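Local coordinates for protein RE68036p (Drosophila melanogaster, PDB 1SQH) that is of uncertain function but may be an N-acyltransferase, perhaps using glycine as the acyl acceptor, at residues A[10-15]-A[67-72]; A[79-84]-A[104-109]. All blocks are in the same frame, centred on the assembly; numbering follows the deposited sequence.

Interaction 1: A[10-15]-A[67-72]; sequences LRPLSD and QFYTHR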
ATOM      1  N   LEU A  10      21.007  -9.254   5.601  1.00 30.72           N
ATOM      2  CA  LEU A  10      19.664  -9.571   5.141  1.00 30.74           C
ATOM      3  C   LEU A  10      19.734 -10.728   4.146  1.00 30.88           C
ATOM      4  O   LEU A  10      20.499 -10.683   3.184  1.00 31.27           O
ATOM      5  CB  LEU A  10      19.022  -8.351   4.464  1.00 31.42           C
ATOM      6  CG  LEU A  10      18.640  -7.153   5.342  1.00 30.98           C
ATOM      7  CD1 LEU A  10      18.062  -6.047   4.483  1.00 30.13           C
ATOM      8  CD2 LEU A  10      17.631  -7.594   6.404  1.00 32.37           C
ATOM      9  N   ARG A  11      18.946 -11.770   4.381  1.00 31.24           N
ATOM     10  CA  ARG A  11      18.931 -12.913   3.480  1.00 31.53           C
ATOM     11  C   ARG A  11      17.587 -13.011   2.787  1.00 30.41           C
ATOM     12  O   ARG A  11      16.543 -13.043   3.439  1.00 31.48           O
ATOM     13  CB  ARG A  11      19.179 -14.227   4.219  1.00 31.97           C
ATOM     14  CG  ARG A  11      19.261 -15.392   3.243  1.00 34.61           C
ATOM     15  CD  ARG A  11      19.138 -16.757   3.892  1.00 35.86           C
ATOM     16  NE  ARG A  11      17.753 -17.181   4.102  1.00 36.85           N
ATOM     17  CZ  ARG A  11      17.079 -16.983   5.227  1.00 37.22           C
ATOM     18  NH1 ARG A  11      17.667 -16.358   6.244  1.00 39.07           N
ATOM     19  NH2 ARG A  11      15.839 -17.441   5.352  1.00 34.80           N
ATOM     20  N   PRO A  12      17.595 -13.089   1.452  1.00 29.52           N
ATOM     21  CA  PRO A  12      16.357 -13.182   0.676  1.00 29.43           C
ATOM     22  C   PRO A  12      15.546 -14.439   0.968  1.00 29.62           C
ATOM     23  O   PRO A  12      16.053 -15.557   0.868  1.00 29.93           O
ATOM     24  CB  PRO A  12      16.857 -13.134  -0.764  1.00 30.20           C
ATOM     25  CG  PRO A  12      18.187 -13.835  -0.677  1.00 29.48           C
ATOM     26  CD  PRO A  12      18.777 -13.226   0.579  1.00 29.71           C
ATOM     27  N   LEU A  13      14.284 -14.254   1.338  1.00 30.14           N
ATOM     28  CA  LEU A  13      13.423 -15.393   1.617  1.00 29.44           C
ATOM     29  C   LEU A  13      12.929 -15.968   0.306  1.00 27.71           C
ATOM     30  O   LEU A  13      12.696 -15.239  -0.653  1.00 27.16           O
ATOM     31  CB  LEU A  13      12.224 -14.979   2.470  1.00 31.18           C
ATOM     32  CG  LEU A  13      12.447 -14.826   3.973  1.00 33.72           C
ATOM     33  CD1 LEU A  13      13.437 -13.713   4.218  1.00 35.77           C
ATOM     34  CD2 LEU A  13      11.123 -14.523   4.665  1.00 34.96           C
ATOM     35  N   SER A  14      12.792 -17.285   0.266  1.00 26.90           N
ATOM     36  CA  SER A  14      12.299 -17.964  -0.925  1.00 26.53           C
ATOM     37  C   SER A  14      10.796 -17.728  -0.944  1.00 26.65           C
ATOM     38  O   SER A  14      10.240 -17.200   0.019  1.00 25.22           O
ATOM     39  CB  SER A  14      12.578 -19.463  -0.828  1.00 25.80           C
ATOM     40  OG  SER A  14      11.948 -20.013   0.317  1.00 23.64           O
ATOM     41  N   ASP A  15      10.140 -18.110  -2.031  1.00 27.30           N
ATOM     42  CA  ASP A  15       8.693 -17.932  -2.127  1.00 27.69           C
ATOM     43  C   ASP A  15       8.010 -18.750  -1.031  1.00 28.04           C
ATOM     44  O   ASP A  15       7.038 -18.309  -0.416  1.00 28.87           O
ATOM     45  CB  ASP A  15       8.207 -18.361  -3.519  1.00 24.80           C
ATOM     46  CG  ASP A  15       8.339 -17.248  -4.553  1.00 27.21           C
ATOM     47  OD1 ASP A  15       9.139 -16.299  -4.335  1.00 25.04           O
ATOM     48  OD2 ASP A  15       7.648 -17.320  -5.596  1.00 25.37           O
ATOM     49  N   GLN A  67      10.808  -7.901  -2.622  1.00 28.92           N
ATOM     50  CA  GLN A  67      11.790  -8.903  -2.229  1.00 29.96           C
ATOM     51  C   GLN A  67      11.877  -8.878  -0.706  1.00 28.54           C
ATOM     52  O   GLN A  67      12.298  -7.889  -0.104  1.00 26.43           O
ATOM     53  CB  GLN A  67      13.139  -8.589  -2.863  1.00 33.18           C
ATOM     54  CG  GLN A  67      13.111  -8.675  -4.382  1.00 38.28           C
ATOM     55  CD  GLN A  67      14.052  -7.685  -5.043  1.00 40.60           C
ATOM     56  OE1 GLN A  67      13.783  -6.474  -5.071  1.00 42.90           O
ATOM     57  NE2 GLN A  67      15.162  -8.188  -5.574  1.00 37.44           N
ATOM     58  N   PHE A  68      11.450  -9.972  -0.092  1.00 26.46           N
ATOM     59  CA  PHE A  68      11.446 -10.072   1.356  1.00 27.45           C
ATOM     60  C   PHE A  68      12.766 -10.618   1.882  1.00 27.66           C
ATOM     61  O   PHE A  68      13.393 -11.464   1.239  1.00 27.73           O
ATOM     62  CB  PHE A  68      10.279 -10.965   1.785  1.00 27.70           C
ATOM     63  CG  PHE A  68       8.924 -10.382   1.461  1.00 26.98           C
ATOM     64  CD1 PHE A  68       8.334  -9.445   2.312  1.00 26.76           C
ATOM     65  CD2 PHE A  68       8.254 -10.743   0.292  1.00 25.80           C
ATOM     66  CE1 PHE A  68       7.099  -8.870   2.007  1.00 27.42           C
ATOM     67  CE2 PHE A  68       7.018 -10.176  -0.025  1.00 27.68           C
ATOM     68  CZ  PHE A  68       6.439  -9.236   0.837  1.00 27.05           C
ATOM     69  N   TYR A  69      13.193 -10.127   3.040  1.00 27.14           N
ATOM     70  CA  TYR A  69      14.447 -10.578   3.640  1.00 27.04           C
ATOM     71  C   TYR A  69      14.305 -10.786   5.142  1.00 26.84           C
ATOM     72  O   TYR A  69      13.347 -10.329   5.749  1.00 26.54           O
ATOM     73  CB  TYR A  69      15.566  -9.544   3.438  1.00 27.22           C
ATOM     74  CG  TYR A  69      15.849  -9.143   2.014  1.00 27.69           C
ATOM     75  CD1 TYR A  69      15.041  -8.220   1.354  1.00 29.68           C
ATOM     76  CD2 TYR A  69      16.949  -9.661   1.336  1.00 27.70           C
ATOM     77  CE1 TYR A  69      15.328  -7.817   0.045  1.00 30.39           C
ATOM     78  CE2 TYR A  69      17.244  -9.271   0.030  1.00 28.33           C
ATOM     79  CZ  TYR A  69      16.434  -8.349  -0.607  1.00 29.97           C
ATOM     80  OH  TYR A  69      16.730  -7.945  -1.887  1.00 28.79           O
ATOM     81  N   THR A  70      15.264 -11.485   5.742  1.00 26.67           N
ATOM     82  CA  THR A  70      15.257 -11.659   7.185  1.00 26.84           C
ATOM     83  C   THR A  70      16.699 -11.732   7.628  1.00 27.81           C
ATOM     84  O   THR A  70      17.593 -11.818   6.793  1.00 26.76           O
ATOM     85  CB  THR A  70      14.532 -12.934   7.652  1.00 26.09           C
ATOM     86  OG1 THR A  70      14.390 -12.877   9.076  1.00 26.18           O
ATOM     87  CG2 THR A  70      15.325 -14.184   7.288  1.00 25.60           C
ATOM     88  N   HIS A  71      16.924 -11.682   8.939  1.00 30.50           N
ATOM     89  CA  HIS A  71      18.272 -11.747   9.490  1.00 31.70           C
ATOM     90  C   HIS A  71      18.914 -13.062   9.035  1.00 32.01           C
ATOM     91  O   HIS A  71      18.438 -14.152   9.370  1.00 30.70           O
ATOM     92  CB  HIS A  71      18.204 -11.669  11.018  1.00 33.90           C
ATOM     93  CG  HIS A  71      19.528 -11.435  11.679  1.00 35.60           C
ATOM     94  ND1 HIS A  71      20.643 -12.197  11.404  1.00 35.81           N
ATOM     95  CD2 HIS A  71      19.903 -10.548  12.633  1.00 35.92           C
ATOM     96  CE1 HIS A  71      21.649 -11.791  12.161  1.00 35.98           C
ATOM     97  NE2 HIS A  71      21.225 -10.792  12.916  1.00 36.50           N
ATOM     98  N   ARG A  72      19.989 -12.949   8.259  1.00 32.91           N
ATOM     99  CA  ARG A  72      20.701 -14.108   7.717  1.00 34.82           C
ATOM    100  C   ARG A  72      21.094 -15.152   8.767  1.00 36.23           C
ATOM    101  O   ARG A  72      21.249 -16.332   8.443  1.00 35.95           O
ATOM    102  CB  ARG A  72      21.937 -13.630   6.940  1.00 35.04           C
ATOM    103  CG  ARG A  72      22.823 -14.731   6.358  1.00 36.34           C
ATOM    104  CD  ARG A  72      23.627 -14.200   5.178  1.00 38.29           C
ATOM    105  NE  ARG A  72      22.809 -14.167   3.967  1.00 41.54           N
ATOM    106  CZ  ARG A  72      23.038 -13.386   2.916  1.00 44.01           C
ATOM    107  NH1 ARG A  72      24.066 -12.555   2.915  1.00 45.93           N
ATOM    108  NH2 ARG A  72      22.232 -13.435   1.861  1.00 46.03           N
TER
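Two arginines pack against each other: the R72 side chain lies across the aliphatic part of R11, with R72 NE 3.6 Å from R11 CB. Their guanidinium planes are 47° apart, and the two NE atoms, of R11 and R72, are 5.9 Å from each other. The R72 chain bends at chi3 (-80°), turning one face of its guanidinium over the carbonyl of L10; the L10 O sits 3.5 Å above that plane, displaced toward its rim, so no N-H points at it. R11 turns away instead. Its own bend, chi3 84°, sets the head beside T70, where R11 NH1 comes 3.4 Å from T70 CG2, and R11 NH2 forms a salt bridge with E17 in the following helix.

Strand 10-12 is the outermost strand at one end of the mixed sheet within this chain, a sheet consistent with the acetyltransferase-like family, and it pairs antiparallel with strand 67-71. R11 and T70, on one face, form the hydrogen-bonded pair, with R11 N to T70 O at 2.8 Å and T70 N to R11 O at 3.1 Å; beyond it, L13 N reaches F68 O at 2.9 Å. P12 and Y69 share the other face. L10 CB lies 3.8 Å from Y69 CB, and the P12 ring crosses the aromatic ring at CD2 and CE2. T70 OG1 bonds to T81 O, just ahead of the neighbouring strand 82-87. Replacing R72 with an alanine would probably strip the cover from the R11 methylenes and deprive the L10 carbonyl of its cationic neighbour. Backbone bonds thus fix the register, while the arginines meet through carbon and a guanidinium face; with E17 balancing R11, their like charges are probably tolerable at this partly exposed edge.

Interaction 2: A[79-84]-A[104-109]; sequences WGTYVS and AELWEC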
ATOM      1  N   TRP A  79      10.287 -14.343  15.645  1.00 27.67           N
ATOM      2  CA  TRP A  79       9.810 -12.972  15.876  1.00 27.33           C
ATOM      3  C   TRP A  79       9.157 -12.325  14.656  1.00 24.76           C
ATOM      4  O   TRP A  79       8.789 -11.147  14.701  1.00 19.10           O
ATOM      5  CB  TRP A  79      10.969 -12.064  16.322  1.00 31.41           C
ATOM      6  CG  TRP A  79      11.765 -12.565  17.498  1.00 35.21           C
ATOM      7  CD1 TRP A  79      13.116 -12.765  17.546  1.00 35.16           C
ATOM      8  CD2 TRP A  79      11.267 -12.880  18.804  1.00 37.52           C
ATOM      9  NE1 TRP A  79      13.490 -13.181  18.800  1.00 38.15           N
ATOM     10  CE2 TRP A  79      12.376 -13.261  19.592  1.00 38.21           C
ATOM     11  CE3 TRP A  79       9.992 -12.877  19.383  1.00 38.83           C
ATOM     12  CZ2 TRP A  79      12.245 -13.637  20.936  1.00 39.91           C
ATOM     13  CZ3 TRP A  79       9.862 -13.253  20.724  1.00 40.49           C
ATOM     14  CH2 TRP A  79      10.985 -13.628  21.482  1.00 39.64           C
ATOM     15  N   GLY A  80       9.038 -13.091  13.573  1.00 23.63           N
ATOM     16  CA  GLY A  80       8.448 -12.575  12.347  1.00 23.27           C
ATOM     17  C   GLY A  80       9.255 -11.434  11.742  1.00 22.35           C
ATOM     18  O   GLY A  80       8.738 -10.645  10.951  1.00 19.42           O
ATOM     19  N   THR A  81      10.530 -11.361  12.105  1.00 21.95           N
ATOM     20  CA  THR A  81      11.414 -10.297  11.628  1.00 23.90           C
ATOM     21  C   THR A  81      11.599 -10.308  10.110  1.00 22.69           C
ATOM     22  O   THR A  81      12.074 -11.289   9.531  1.00 22.79           O
ATOM     23  CB  THR A  81      12.806 -10.383  12.330  1.00 24.67           C
ATOM     24  OG1 THR A  81      12.622 -10.333  13.751  1.00 26.12           O
ATOM     25  CG2 THR A  81      13.696  -9.221  11.923  1.00 27.21           C
ATOM     26  N   TYR A  82      11.222  -9.212   9.461  1.00 21.11           N
ATOM     27  CA  TYR A  82      11.367  -9.143   8.022  1.00 20.21           C
ATOM     28  C   TYR A  82      11.593  -7.720   7.536  1.00 21.01           C
ATOM     29  O   TYR A  82      11.314  -6.736   8.227  1.00 21.23           O
ATOM     30  CB  TYR A  82      10.125  -9.725   7.336  1.00 21.09           C
ATOM     31  CG  TYR A  82       9.058  -8.703   7.026  1.00 21.63           C
ATOM     32  CD1 TYR A  82       8.984  -8.101   5.771  1.00 19.46           C
ATOM     33  CD2 TYR A  82       8.140  -8.314   7.997  1.00 21.84           C
ATOM     34  CE1 TYR A  82       8.020  -7.137   5.487  1.00 18.71           C
ATOM     35  CE2 TYR A  82       7.166  -7.346   7.722  1.00 22.77           C
ATOM     36  CZ  TYR A  82       7.114  -6.764   6.465  1.00 21.22           C
ATOM     37  OH  TYR A  82       6.145  -5.819   6.197  1.00 21.08           O
ATOM     38  N   VAL A  83      12.113  -7.627   6.328  1.00 21.32           N
ATOM     39  CA  VAL A  83      12.356  -6.350   5.695  1.00 23.37           C
ATOM     40  C   VAL A  83      12.094  -6.642   4.238  1.00 22.33           C
ATOM     41  O   VAL A  83      12.628  -7.615   3.690  1.00 23.28           O
ATOM     42  CB  VAL A  83      13.835  -5.855   5.860  1.00 23.81           C
ATOM     43  CG1 VAL A  83      14.044  -4.566   5.067  1.00 23.61           C
ATOM     44  CG2 VAL A  83      14.159  -5.618   7.333  1.00 21.90           C
ATOM     45  N   SER A  84      11.249  -5.822   3.628  1.00 20.45           N
ATOM     46  CA  SER A  84      10.937  -5.975   2.214  1.00 22.45           C
ATOM     47  C   SER A  84      11.490  -4.772   1.459  1.00 22.05           C
ATOM     48  O   SER A  84      11.586  -3.663   2.005  1.00 22.41           O
ATOM     49  CB  SER A  84       9.427  -6.076   2.000  1.00 19.69           C
ATOM     50  OG  SER A  84       8.765  -4.998   2.623  1.00 20.69           O
ATOM     51  N   ALA A 104      15.818  -6.104  19.028  1.00 40.43           N
ATOM     52  CA  ALA A 104      17.235  -6.111  18.674  1.00 38.50           C
ATOM     53  C   ALA A 104      17.500  -6.702  17.283  1.00 37.52           C
ATOM     54  O   ALA A 104      18.162  -6.079  16.437  1.00 37.66           O
ATOM     55  CB  ALA A 104      18.015  -6.885  19.728  1.00 38.20           C
ATOM     56  N   GLU A 105      16.975  -7.901  17.051  1.00 35.45           N
ATOM     57  CA  GLU A 105      17.156  -8.591  15.781  1.00 33.46           C
ATOM     58  C   GLU A 105      16.840  -7.705  14.584  1.00 31.82           C
ATOM     59  O   GLU A 105      17.588  -7.677  13.609  1.00 29.93           O
ATOM     60  CB  GLU A 105      16.282  -9.843  15.741  1.00 33.18           C
ATOM     61  CG  GLU A 105      16.394 -10.641  14.457  1.00 34.06           C
ATOM     62  CD  GLU A 105      15.724 -11.993  14.568  1.00 35.87           C
ATOM     63  OE1 GLU A 105      16.313 -12.888  15.214  1.00 37.44           O
ATOM     64  OE2 GLU A 105      14.610 -12.160  14.022  1.00 33.14           O
ATOM     65  N   LEU A 106      15.731  -6.980  14.665  1.00 31.71           N
ATOM     66  CA  LEU A 106      15.323  -6.097  13.581  1.00 31.16           C
ATOM     67  C   LEU A 106      16.342  -4.985  13.335  1.00 31.96           C
ATOM     68  O   LEU A 106      16.825  -4.817  12.216  1.00 31.55           O
ATOM     69  CB  LEU A 106      13.957  -5.474  13.885  1.00 28.44           C
ATOM     70  CG  LEU A 106      13.506  -4.327  12.964  1.00 29.37           C
ATOM     71  CD1 LEU A 106      13.323  -4.837  11.547  1.00 28.02           C
ATOM     72  CD2 LEU A 106      12.209  -3.726  13.488  1.00 26.65           C
ATOM     73  N   TRP A 107      16.665  -4.230  14.381  1.00 32.11           N
ATOM     74  CA  TRP A 107      17.605  -3.130  14.246  1.00 34.06           C
ATOM     75  C   TRP A 107      18.991  -3.600  13.856  1.00 35.69           C
ATOM     76  O   TRP A 107      19.764  -2.851  13.251  1.00 35.09           O
ATOM     77  CB  TRP A 107      17.648  -2.312  15.532  1.00 34.99           C
ATOM     78  CG  TRP A 107      16.390  -1.540  15.723  1.00 33.98           C
ATOM     79  CD1 TRP A 107      15.432  -1.746  16.669  1.00 34.17           C
ATOM     80  CD2 TRP A 107      15.920  -0.467  14.898  1.00 34.87           C
ATOM     81  NE1 TRP A 107      14.386  -0.865  16.485  1.00 34.58           N
ATOM     82  CE2 TRP A 107      14.664  -0.070  15.404  1.00 35.10           C
ATOM     83  CE3 TRP A 107      16.440   0.196  13.776  1.00 35.11           C
ATOM     84  CZ2 TRP A 107      13.916   0.969  14.822  1.00 34.26           C
ATOM     85  CZ3 TRP A 107      15.694   1.228  13.195  1.00 33.53           C
ATOM     86  CH2 TRP A 107      14.448   1.601  13.722  1.00 33.96           C
ATOM     87  N   GLU A 108      19.312  -4.839  14.199  1.00 35.75           N
ATOM     88  CA  GLU A 108      20.603  -5.384  13.818  1.00 37.00           C
ATOM     89  C   GLU A 108      20.558  -5.419  12.289  1.00 36.67           C
ATOM     90  O   GLU A 108      21.520  -5.050  11.606  1.00 36.08           O
ATOM     91  CB  GLU A 108      20.762  -6.791  14.389  1.00 39.87           C
ATOM     92  CG  GLU A 108      22.171  -7.327  14.371  1.00 43.39           C
ATOM     93  CD  GLU A 108      22.315  -8.534  15.274  1.00 46.91           C
ATOM     94  OE1 GLU A 108      22.015  -8.403  16.480  1.00 47.14           O
ATOM     95  OE2 GLU A 108      22.723  -9.609  14.782  1.00 50.47           O
ATOM     96  N   CYS A 109      19.410  -5.842  11.761  1.00 34.83           N
ATOM     97  CA  CYS A 109      19.199  -5.914  10.323  1.00 33.99           C
ATOM     98  C   CYS A 109      19.263  -4.544   9.654  1.00 33.95           C
ATOM     99  O   CYS A 109      20.038  -4.332   8.720  1.00 34.69           O
ATOM    100  CB  CYS A 109      17.832  -6.531  10.011  1.00 32.80           C
ATOM    101  SG  CYS A 109      17.739  -8.326  10.151  1.00 31.05           S
TER
HETATM  102  O   HOH W   1      12.368 -13.420  13.873  1.00 23.65           O
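T81 and L106 bring the backbones nearest, CA to CA 6.1 Å, where the chain leaves helix 76-79 through G80, whose positive phi (63°) ends the helical run, and enters strand 82-87. Helix 104-112 is the connection of a beta-alpha-beta crossover between the parallel neighbours 91-96 and 123-128, and here it packs against the sheet. The polar join is T81 with E105: T81 OG1 donates to E105 OE2 at 2.7 Å, meeting the carboxylate on its anti side, 27° out of plane. E105 gets there with CG anti to its backbone N (chi1 -180°) and the chain extended beyond. The same OE2 takes a second bond from a water, 2.6 Å away, which in turn accepts from W79 N and, at a longer 3.3 Å, from T81 N; the water thereby ties the backbone N of W79 and of T81 to the carboxylate. T81 OG1 also bonds to S97 OG. On the apolar side T81 CG2 faces L106 CA at 3.9 Å, and L106 CD1 approaches V83 CG2 while the leucine also packs on F95 and F131. E105 OE1 lies 4.0 Å from W79 CD1, in the plane of the indole and at its edge.

Overall arrangement
Strands 67-71 and 82-87, one from each contact, are neighbours in a single sheet, and the centres of the two interactions are 10 Å apart. Interaction 1 adds the outermost strand by main-chain hydrogen bonding and is partly buried, its arginines at the margin. Interaction 2 is buried and has no backbone bond between its segments; a helix meets the sheet and the turn leading into it through a hydroxyl, a carboxylate, a water and aliphatic carbon. They join directly: Y69 N reaches V83 O at 2.7 Å, and H71 NE2 probably bonds to E108 OE2, while H71 CB packs on C109 SG. Strand 67-71 therefore links the sheet edge to the helix packed on it.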